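Long-range contacts in serine rich repeat protein-1 (Srr-1) (Streptococcus agalactiae NEM316, PDB 4RMB), which acts as a bacterial cell-surface adhesin, through a domain that binds keratin 4 and has a variant of the DEv-IgG fold: residues 33-38 and 127-132; 52-57 and 112-117; 117-122 and 140-145. All coordinates share one frame; numbering follows the deposited sequence.

Contact 1 (33-38 and 127-132)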
loop_
_atom_site.group_PDB
_atom_site.type_symbol
_atom_site.label_atom_id
_atom_site.label_comp_id
_atom_site.label_asym_id
_atom_site.label_seq_id
_atom_site.Cartn_x
_atom_site.Cartn_y
_atom_site.Cartn_z
ATOM N N ASN B 33 13.992 10.580 -20.177
ATOM C CA ASN B 33 13.801 11.042 -18.804
ATOM C C ASN B 33 13.097 10.025 -17.929
ATOM O O ASN B 33 12.522 9.055 -18.419
ATOM C CB ASN B 33 12.970 12.323 -18.768
ATOM C CG ASN B 33 13.640 13.468 -19.477
ATOM O OD1 ASN B 33 14.862 13.517 -19.573
ATOM N ND2 ASN B 33 12.841 14.410 -19.966
ATOM N N LEU B 34 13.158 10.261 -16.624
ATOM C CA LEU B 34 12.469 9.408 -15.669
ATOM C C LEU B 34 11.024 9.863 -15.742
ATOM O O LEU B 34 10.747 11.055 -15.883
ATOM C CB LEU B 34 12.995 9.630 -14.253
ATOM C CG LEU B 34 14.415 9.152 -13.946
ATOM C CD1 LEU B 34 15.225 10.295 -13.347
ATOM C CD2 LEU B 34 14.355 7.987 -12.983
ATOM N N TYR B 35 10.105 8.910 -15.641
ATOM C CA TYR B 35 8.680 9.205 -15.695
ATOM C C TYR B 35 7.965 8.404 -14.630
ATOM O O TYR B 35 8.490 7.414 -14.118
ATOM C CB TYR B 35 8.067 8.747 -17.023
ATOM C CG TYR B 35 8.166 9.691 -18.188
ATOM C CD1 TYR B 35 9.363 9.859 -18.880
ATOM C CD2 TYR B 35 7.045 10.393 -18.620
ATOM C CE1 TYR B 35 9.435 10.707 -19.984
ATOM C CE2 TYR B 35 7.105 11.241 -19.713
ATOM C CZ TYR B 35 8.301 11.390 -20.393
ATOM O OH TYR B 35 8.340 12.208 -21.500
ATOM N N THR B 36 6.759 8.840 -14.294
ATOM C CA THR B 36 5.928 8.066 -13.389
ATOM C C THR B 36 4.611 7.904 -14.114
ATOM O O THR B 36 4.010 8.882 -14.566
ATOM C CB THR B 36 5.690 8.743 -12.025
ATOM O OG1 THR B 36 6.815 8.482 -11.179
ATOM C CG2 THR B 36 4.424 8.179 -11.354
ATOM N N ILE B 37 4.186 6.657 -14.265
ATOM C CA ILE B 37 2.928 6.363 -14.918
ATOM C C ILE B 37 2.049 5.723 -13.858
ATOM O O ILE B 37 2.501 4.848 -13.115
ATOM C CB ILE B 37 3.129 5.393 -16.097
ATOM C CG1 ILE B 37 3.979 6.080 -17.177
ATOM C CG2 ILE B 37 1.783 4.948 -16.645
ATOM C CD1 ILE B 37 4.314 5.203 -18.352
ATOM N N ILE B 38 0.805 6.184 -13.780
ATOM C CA ILE B 38 -0.152 5.673 -12.813
ATOM C C ILE B 38 -1.368 5.178 -13.584
ATOM O O ILE B 38 -1.936 5.909 -14.393
ATOM C CB ILE B 38 -0.564 6.788 -11.827
ATOM C CG1 ILE B 38 0.615 7.123 -10.910
ATOM C CG2 ILE B 38 -1.804 6.362 -11.026
ATOM C CD1 ILE B 38 0.479 8.442 -10.187
ATOM N N SER B 127 9.736 4.876 -14.267
ATOM C CA SER B 127 10.227 4.192 -15.450
ATOM C C SER B 127 10.490 5.142 -16.588
ATOM O O SER B 127 10.407 6.360 -16.436
ATOM C CB SER B 127 9.166 3.211 -15.932
ATOM O OG SER B 127 7.950 3.903 -16.219
ATOM N N ASP B 128 10.794 4.557 -17.743
ATOM C CA ASP B 128 10.984 5.338 -18.944
ATOM C C ASP B 128 9.555 5.598 -19.422
ATOM O O ASP B 128 8.598 4.994 -18.926
ATOM C CB ASP B 128 11.756 4.540 -20.000
ATOM C CG ASP B 128 10.997 3.314 -20.473
ATOM O OD1 ASP B 128 10.614 2.486 -19.625
ATOM O OD2 ASP B 128 10.782 3.174 -21.692
ATOM N N ILE B 129 9.412 6.485 -20.393
ATOM C CA ILE B 129 8.104 6.836 -20.913
ATOM C C ILE B 129 7.262 5.633 -21.369
ATOM O O ILE B 129 6.043 5.630 -21.208
ATOM C CB ILE B 129 8.268 7.838 -22.078
ATOM C CG1 ILE B 129 6.927 8.471 -22.421
ATOM C CG2 ILE B 129 8.889 7.142 -23.281
ATOM C CD1 ILE B 129 7.035 9.607 -23.426
ATOM N N ASN B 130 7.912 4.601 -21.904
ATOM C CA ASN B 130 7.189 3.430 -22.402
ATOM C C ASN B 130 7.053 2.247 -21.452
ATOM O O ASN B 130 6.611 1.174 -21.859
ATOM C CB ASN B 130 7.813 2.951 -23.717
ATOM C CG ASN B 130 7.626 3.946 -24.844
ATOM O OD1 ASN B 130 6.630 4.669 -24.885
ATOM N ND2 ASN B 130 8.576 3.982 -25.771
ATOM N N GLN B 131 7.421 2.436 -20.190
ATOM C CA GLN B 131 7.322 1.362 -19.207
ATOM C C GLN B 131 8.069 0.097 -19.628
ATOM O O GLN B 131 7.533 -1.008 -19.541
ATOM C CB GLN B 131 5.853 1.011 -18.948
ATOM C CG GLN B 131 5.065 2.113 -18.283
ATOM C CD GLN B 131 3.720 1.636 -17.767
ATOM O OE1 GLN B 131 3.649 0.772 -16.893
ATOM N NE2 GLN B 131 2.647 2.198 -18.303
ATOM N N THR B 132 9.305 0.262 -20.084
ATOM C CA THR B 132 10.113 -0.878 -20.504
ATOM C C THR B 132 11.325 -1.024 -19.602
ATOM O O THR B 132 12.062 -2.008 -19.687
ATOM C CB THR B 132 10.639 -0.696 -21.938
ATOM O OG1 THR B 132 11.587 0.380 -21.962
ATOM C CG2 THR B 132 9.500 -0.384 -22.888
HETATM O O HOH W 1 11.763 7.960 -20.882
#

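Contact 2 (52-57 and 112-117)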
loop_
_atom_site.group_PDB
_atom_site.type_symbol
_atom_site.label_atom_id
_atom_site.label_comp_id
_atom_site.label_asym_id
_atom_site.label_seq_id
_atom_site.Cartn_x
_atom_site.Cartn_y
_atom_site.Cartn_z
ATOM N N ASN B 52 -12.068 11.764 -13.265
ATOM C CA ASN B 52 -12.396 12.836 -12.333
ATOM C C ASN B 52 -11.390 12.948 -11.195
ATOM O O ASN B 52 -11.702 13.458 -10.118
ATOM C CB ASN B 52 -13.805 12.623 -11.777
ATOM C CG ASN B 52 -14.834 12.410 -12.875
ATOM O OD1 ASN B 52 -15.370 11.315 -13.032
ATOM N ND2 ASN B 52 -15.103 13.456 -13.651
ATOM N N ALA B 53 -10.176 12.476 -11.454
ATOM C CA ALA B 53 -9.102 12.507 -10.474
ATOM C C ALA B 53 -8.562 13.913 -10.261
ATOM O O ALA B 53 -8.454 14.695 -11.205
ATOM C CB ALA B 53 -7.972 11.592 -10.926
ATOM N N GLU B 54 -8.244 14.229 -9.011
ATOM C CA GLU B 54 -7.660 15.517 -8.655
ATOM C C GLU B 54 -6.209 15.176 -8.357
ATOM O O GLU B 54 -5.922 14.340 -7.498
ATOM C CB GLU B 54 -8.350 16.112 -7.426
ATOM C CG GLU B 54 -9.691 16.758 -7.744
ATOM C CD GLU B 54 -10.383 17.321 -6.517
ATOM O OE1 GLU B 54 -9.685 17.734 -5.569
ATOM O OE2 GLU B 54 -11.631 17.364 -6.512
ATOM N N VAL B 55 -5.296 15.821 -9.071
ATOM C CA VAL B 55 -3.878 15.531 -8.925
ATOM C C VAL B 55 -3.020 16.658 -8.374
ATOM O O VAL B 55 -3.138 17.805 -8.803
ATOM C CB VAL B 55 -3.289 15.118 -10.293
ATOM C CG1 VAL B 55 -1.839 14.714 -10.138
ATOM C CG2 VAL B 55 -4.107 13.988 -10.893
ATOM N N LYS B 56 -2.156 16.322 -7.418
ATOM C CA LYS B 56 -1.233 17.295 -6.850
ATOM C C LYS B 56 0.145 16.665 -6.796
ATOM O O LYS B 56 0.285 15.481 -6.480
ATOM C CB LYS B 56 -1.650 17.741 -5.443
ATOM C CG LYS B 56 -0.709 18.807 -4.876
ATOM C CD LYS B 56 -1.352 19.654 -3.789
ATOM C CE LYS B 56 -1.514 18.894 -2.490
ATOM N NZ LYS B 56 -2.143 19.756 -1.448
ATOM N N ILE B 57 1.163 17.451 -7.116
ATOM C CA ILE B 57 2.530 16.947 -7.099
ATOM C C ILE B 57 3.363 17.824 -6.176
ATOM O O ILE B 57 3.344 19.051 -6.288
ATOM C CB ILE B 57 3.148 16.965 -8.505
ATOM C CG1 ILE B 57 2.226 16.221 -9.481
ATOM C CG2 ILE B 57 4.531 16.314 -8.473
ATOM C CD1 ILE B 57 2.676 16.279 -10.928
ATOM N N LEU B 112 -0.189 12.912 -5.453
ATOM C CA LEU B 112 -1.454 12.628 -4.804
ATOM C C LEU B 112 -2.552 12.572 -5.851
ATOM O O LEU B 112 -2.777 13.543 -6.566
ATOM C CB LEU B 112 -1.772 13.720 -3.783
ATOM C CG LEU B 112 -0.736 13.955 -2.682
ATOM C CD1 LEU B 112 -1.099 15.209 -1.908
ATOM C CD2 LEU B 112 -0.682 12.747 -1.757
ATOM N N VAL B 113 -3.228 11.433 -5.942
ATOM C CA VAL B 113 -4.310 11.264 -6.904
ATOM C C VAL B 113 -5.590 10.980 -6.126
ATOM O O VAL B 113 -5.795 9.869 -5.636
ATOM C CB VAL B 113 -4.014 10.091 -7.870
ATOM C CG1 VAL B 113 -5.149 9.924 -8.875
ATOM C CG2 VAL B 113 -2.715 10.350 -8.611
ATOM N N LYS B 114 -6.444 11.994 -6.002
ATOM C CA LYS B 114 -7.696 11.845 -5.268
ATOM C C LYS B 114 -8.820 11.442 -6.212
ATOM O O LYS B 114 -9.123 12.147 -7.176
ATOM C CB LYS B 114 -8.052 13.154 -4.553
ATOM C CG LYS B 114 -9.350 13.092 -3.749
ATOM C CD LYS B 114 -9.745 14.475 -3.229
ATOM C CE LYS B 114 -8.879 14.927 -2.065
ATOM N NZ LYS B 114 -9.238 14.231 -0.793
ATOM N N ILE B 115 -9.441 10.306 -5.924
ATOM C CA ILE B 115 -10.510 9.798 -6.764
ATOM C C ILE B 115 -11.693 9.299 -5.957
ATOM O O ILE B 115 -11.607 9.129 -4.741
ATOM C CB ILE B 115 -10.011 8.623 -7.632
ATOM C CG1 ILE B 115 -9.438 7.531 -6.724
ATOM C CG2 ILE B 115 -8.959 9.109 -8.632
ATOM C CD1 ILE B 115 -9.015 6.269 -7.456
ATOM N N PRO B 116 -12.827 9.072 -6.629
ATOM C CA PRO B 116 -14.007 8.577 -5.922
ATOM C C PRO B 116 -13.637 7.204 -5.374
ATOM O O PRO B 116 -12.947 6.438 -6.048
ATOM C CB PRO B 116 -15.052 8.488 -7.029
ATOM C CG PRO B 116 -14.657 9.592 -7.954
ATOM C CD PRO B 116 -13.158 9.438 -8.018
ATOM N N LYS B 117 -14.074 6.900 -4.156
ATOM C CA LYS B 117 -13.778 5.609 -3.541
ATOM C C LYS B 117 -14.136 4.462 -4.485
ATOM O O LYS B 117 -15.299 4.276 -4.836
ATOM C CB LYS B 117 -14.555 5.465 -2.229
ATOM C CG LYS B 117 -14.081 6.397 -1.123
ATOM C CD LYS B 117 -14.862 6.170 0.171
ATOM C CE LYS B 117 -14.386 7.105 1.278
ATOM N NZ LYS B 117 -15.193 6.955 2.539
HETATM O O HOH W 2 -11.636 13.271 -7.016
#

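Contact 3 (117-122 and 140-145)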
loop_
_atom_site.group_PDB
_atom_site.type_symbol
_atom_site.label_atom_id
_atom_site.label_comp_id
_atom_site.label_asym_id
_atom_site.label_seq_id
_atom_site.Cartn_x
_atom_site.Cartn_y
_atom_site.Cartn_z
ATOM N N LYS B 117 -14.074 6.900 -4.156
ATOM C CA LYS B 117 -13.778 5.609 -3.541
ATOM C C LYS B 117 -14.136 4.462 -4.485
ATOM O O LYS B 117 -15.299 4.276 -4.836
ATOM C CB LYS B 117 -14.555 5.465 -2.229
ATOM C CG LYS B 117 -14.081 6.397 -1.123
ATOM C CD LYS B 117 -14.862 6.170 0.171
ATOM C CE LYS B 117 -14.386 7.105 1.278
ATOM N NZ LYS B 117 -15.193 6.955 2.539
ATOM N N GLN B 118 -13.131 3.696 -4.897
ATOM C CA GLN B 118 -13.350 2.578 -5.811
ATOM C C GLN B 118 -12.558 1.345 -5.410
ATOM O O GLN B 118 -11.533 1.441 -4.735
ATOM C CB GLN B 118 -12.920 2.952 -7.232
ATOM C CG GLN B 118 -13.713 4.065 -7.877
ATOM C CD GLN B 118 -13.115 4.497 -9.195
ATOM O OE1 GLN B 118 -13.157 3.765 -10.186
ATOM N NE2 GLN B 118 -12.540 5.694 -9.213
ATOM N N SER B 119 -13.045 0.186 -5.835
ATOM C CA SER B 119 -12.356 -1.068 -5.585
ATOM C C SER B 119 -11.533 -1.287 -6.844
ATOM O O SER B 119 -11.857 -0.748 -7.903
ATOM C CB SER B 119 -13.350 -2.220 -5.408
ATOM O OG SER B 119 -13.969 -2.159 -4.137
ATOM N N GLY B 120 -10.467 -2.067 -6.733
ATOM C CA GLY B 120 -9.633 -2.315 -7.890
ATOM C C GLY B 120 -8.175 -2.170 -7.520
ATOM O O GLY B 120 -7.842 -1.918 -6.365
ATOM N N VAL B 121 -7.300 -2.325 -8.501
ATOM C CA VAL B 121 -5.874 -2.217 -8.249
ATOM C C VAL B 121 -5.232 -1.159 -9.131
ATOM O O VAL B 121 -5.395 -1.157 -10.352
ATOM C CB VAL B 121 -5.161 -3.559 -8.491
ATOM C CG1 VAL B 121 -3.676 -3.430 -8.177
ATOM C CG2 VAL B 121 -5.798 -4.644 -7.629
ATOM N N LEU B 122 -4.514 -0.246 -8.495
ATOM C CA LEU B 122 -3.822 0.803 -9.224
ATOM C C LEU B 122 -2.337 0.462 -9.217
ATOM O O LEU B 122 -1.879 -0.347 -8.409
ATOM C CB LEU B 122 -4.035 2.149 -8.532
ATOM C CG LEU B 122 -5.477 2.660 -8.558
ATOM C CD1 LEU B 122 -5.636 3.857 -7.632
ATOM C CD2 LEU B 122 -5.840 3.023 -9.992
ATOM N N GLY B 140 -4.187 -2.148 -4.130
ATOM C CA GLY B 140 -5.619 -2.075 -4.302
ATOM C C GLY B 140 -6.371 -2.821 -3.230
ATOM O O GLY B 140 -5.776 -3.472 -2.377
ATOM N N HIS B 141 -7.689 -2.683 -3.257
ATOM C CA HIS B 141 -8.535 -3.374 -2.302
ATOM C C HIS B 141 -9.847 -3.714 -2.970
ATOM O O HIS B 141 -10.223 -3.111 -3.973
ATOM C CB HIS B 141 -8.762 -2.534 -1.029
ATOM C CG HIS B 141 -9.392 -1.194 -1.260
ATOM N ND1 HIS B 141 -10.670 -1.042 -1.753
ATOM C CD2 HIS B 141 -8.936 0.056 -1.005
ATOM C CE1 HIS B 141 -10.976 0.243 -1.789
ATOM N NE2 HIS B 141 -9.941 0.932 -1.340
ATOM N N THR B 142 -10.538 -4.706 -2.431
ATOM C CA THR B 142 -11.809 -5.104 -3.005
ATOM C C THR B 142 -12.679 -5.716 -1.929
ATOM O O THR B 142 -12.170 -6.220 -0.929
ATOM C CB THR B 142 -11.612 -6.133 -4.135
ATOM O OG1 THR B 142 -12.871 -6.402 -4.762
ATOM C CG2 THR B 142 -11.031 -7.436 -3.585
ATOM N N ASN B 143 -13.989 -5.628 -2.132
ATOM C CA ASN B 143 -14.982 -6.197 -1.218
ATOM C C ASN B 143 -15.097 -7.637 -1.697
ATOM O O ASN B 143 -15.530 -7.885 -2.817
ATOM C CB ASN B 143 -16.317 -5.478 -1.398
ATOM C CG ASN B 143 -17.397 -6.005 -0.475
ATOM O OD1 ASN B 143 -17.447 -7.193 -0.176
ATOM N ND2 ASN B 143 -18.286 -5.118 -0.040
ATOM N N ILE B 144 -14.717 -8.589 -0.851
ATOM C CA ILE B 144 -14.728 -9.985 -1.255
ATOM C C ILE B 144 -16.071 -10.548 -1.714
ATOM O O ILE B 144 -16.154 -11.142 -2.788
ATOM C CB ILE B 144 -14.143 -10.878 -0.135
ATOM C CG1 ILE B 144 -12.730 -10.385 0.218
ATOM C CG2 ILE B 144 -14.095 -12.334 -0.596
ATOM C CD1 ILE B 144 -12.068 -11.126 1.382
ATOM N N SER B 145 -17.120 -10.360 -0.919
ATOM C CA SER B 145 -18.440 -10.884 -1.275
ATOM C C SER B 145 -19.217 -9.969 -2.211
ATOM O O SER B 145 -20.078 -10.429 -2.969
ATOM C CB SER B 145 -19.277 -11.116 -0.014
ATOM O OG SER B 145 -19.731 -9.885 0.527
HETATM O O HOH W 3 -12.996 -2.270 -1.647
#

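Contact 1 (33-38 and 127-132)
Tyr-35 and Ser-127 grip each other through both backbone amides: the shorter bond runs from Tyr-35 N to Ser-127 O (2.7 Å), bent to 140° at the hydrogen, and the straighter one returns from Ser-127 N to Tyr-35 O (2.8 Å). This is a single antiparallel hydrogen-bonded pair, and beyond it segment 127-132 leaves the sheet in a type I turn from Asp-128 to Gln-131. Asp-128 O accepts from both Ser-127 OG and Gln-131 N, on opposite faces of its plane, and Ser-127 OG also bonds to Thr-125 OG1. The turn brings Ile-129 over one face of the Tyr-35 ring in a CH-pi contact, with Ile-129 CB 3.9 Å from the ring centroid. Ile-129 CG1, anti to the backbone N (chi1 -167°), carries the chain on alongside the ring, and Ile-129 CD1 ends 3.5 Å from Tyr-35 OH. Next to this pair a water joins Asn-33 O to Ile-129 N. Gln-131 crosses Ile-37, its NE2 against the CG2 and CD1 methyls and bonded to Tyr-123 OH. Strand 35-40 runs between strands 93-97 and 120-127, the turn of 128-131 leads into strand 134-143, and Ser-127 packs on Ile-144 of the second subunit.

Contact 2 (52-57 and 112-117)
Leu-112 opens the pairing with Lys-56: Leu-112 N bonds to Lys-56 O (2.8 Å), and Lys-56 N answers to Leu-112 O. The two side chains run side by side on one face of the sheet, where Leu-112 CD1 meets the aliphatic Lys-56 CE at 3.8 Å. Val-113, in the non-hydrogen-bonded pair with Val-55, turns to the other face. With its CG1 anti to the backbone N (chi1 -180°), that methyl reaches Ala-53 CB at 3.9 Å. Lys-114 then pairs with Glu-54, its N bonding Glu-54 O at 2.8 Å. Lys-114 O accepts Glu-54 N as well as a water shared with Asn-52 O. The side chains of Lys-114 and Glu-54 lie alongside each other, but the lysine bends away at chi3 and chi4, leaving its NZ 5.9 Å from Glu-54 OE1. Ile-115 closes the row by setting CG2 3.5 Å from Ala-53 CB. Regular backbone bonding therefore joins the central strands 108-116 and 54-60, with valines packing on Ile-94 across the sandwich; on the opposite face, the opposite charges of Glu-54 and Lys-114 are close enough that they may attract each other, but they form no salt bridge.

Contact 3 (117-122 and 140-145)
The beta hairpin of strands 120-127 and 134-143 is joined here at the end away from its turn, where the start of the first strand pairs with the close of the second. Gly-120 and His-141 form the antiparallel hydrogen-bonded pair: Gly-120 N bonds to His-141 O (3.0 Å), whereas the return from His-141 N to Gly-120 O is weak. One step on, Val-121 and Gly-140 come unusually near, their CA atoms 4.0 Å apart. The lack of a side chain at Gly-140 allows this, since a CB there would run into Gly-120 O and Val-121 CA across the hairpin. Gly-120 is glycine for a separate reason: at its backbone angles a CB would be jammed against the carbonyl oxygen of Ser-119.

His-141 makes most of the side-chain contact, with Ser-119 beside it. The histidine CG stands between the backbone N and the carbonyl carbon (chi1 59°), which turns the imidazole toward Gln-118 and Ser-119 and brings His-141 CE1 to 3.2 Å from Gln-118 O. Each ring nitrogen has its own polar partner. A water lies between His-141 ND1, at 2.6 Å, and Ser-119 OG, while NE2 bonds to Glu-12 OE1. Glu-12 also takes the backbone N of Gln-118 through its other oxygen, so one carboxylate ties both segments to strand 11-18. On its far side, strand 134-143 meets an antiparallel strand of the second subunit through Gly-140, His-141 and Thr-142, so the sheet continues across the interface, and the ring of His-141 meets Tyr-137 of that subunit.

From the N terminus, strand 35-40 is the first of the contacting strands, and contact 1 closes the longest of the three loops when the chain returns at 127-132. Contact 2 is nested inside it, pairing 52-57 with 112-117 in the other main sheet. Contact 3 starts at Lys-117, the residue it shares with contact 2, and follows it in series; its segments alternate with those of contact 1, so these two cross. Packing of Ile-38 on Val-113 joins contacts 1 and 2 between the sheets, and Ile-115 on Leu-122 does the same for contacts 2 and 3. Contacts 1 and 3 both reach the sheet in which strands 35-40 and 120-127 are neighbours, and both touch the second subunit.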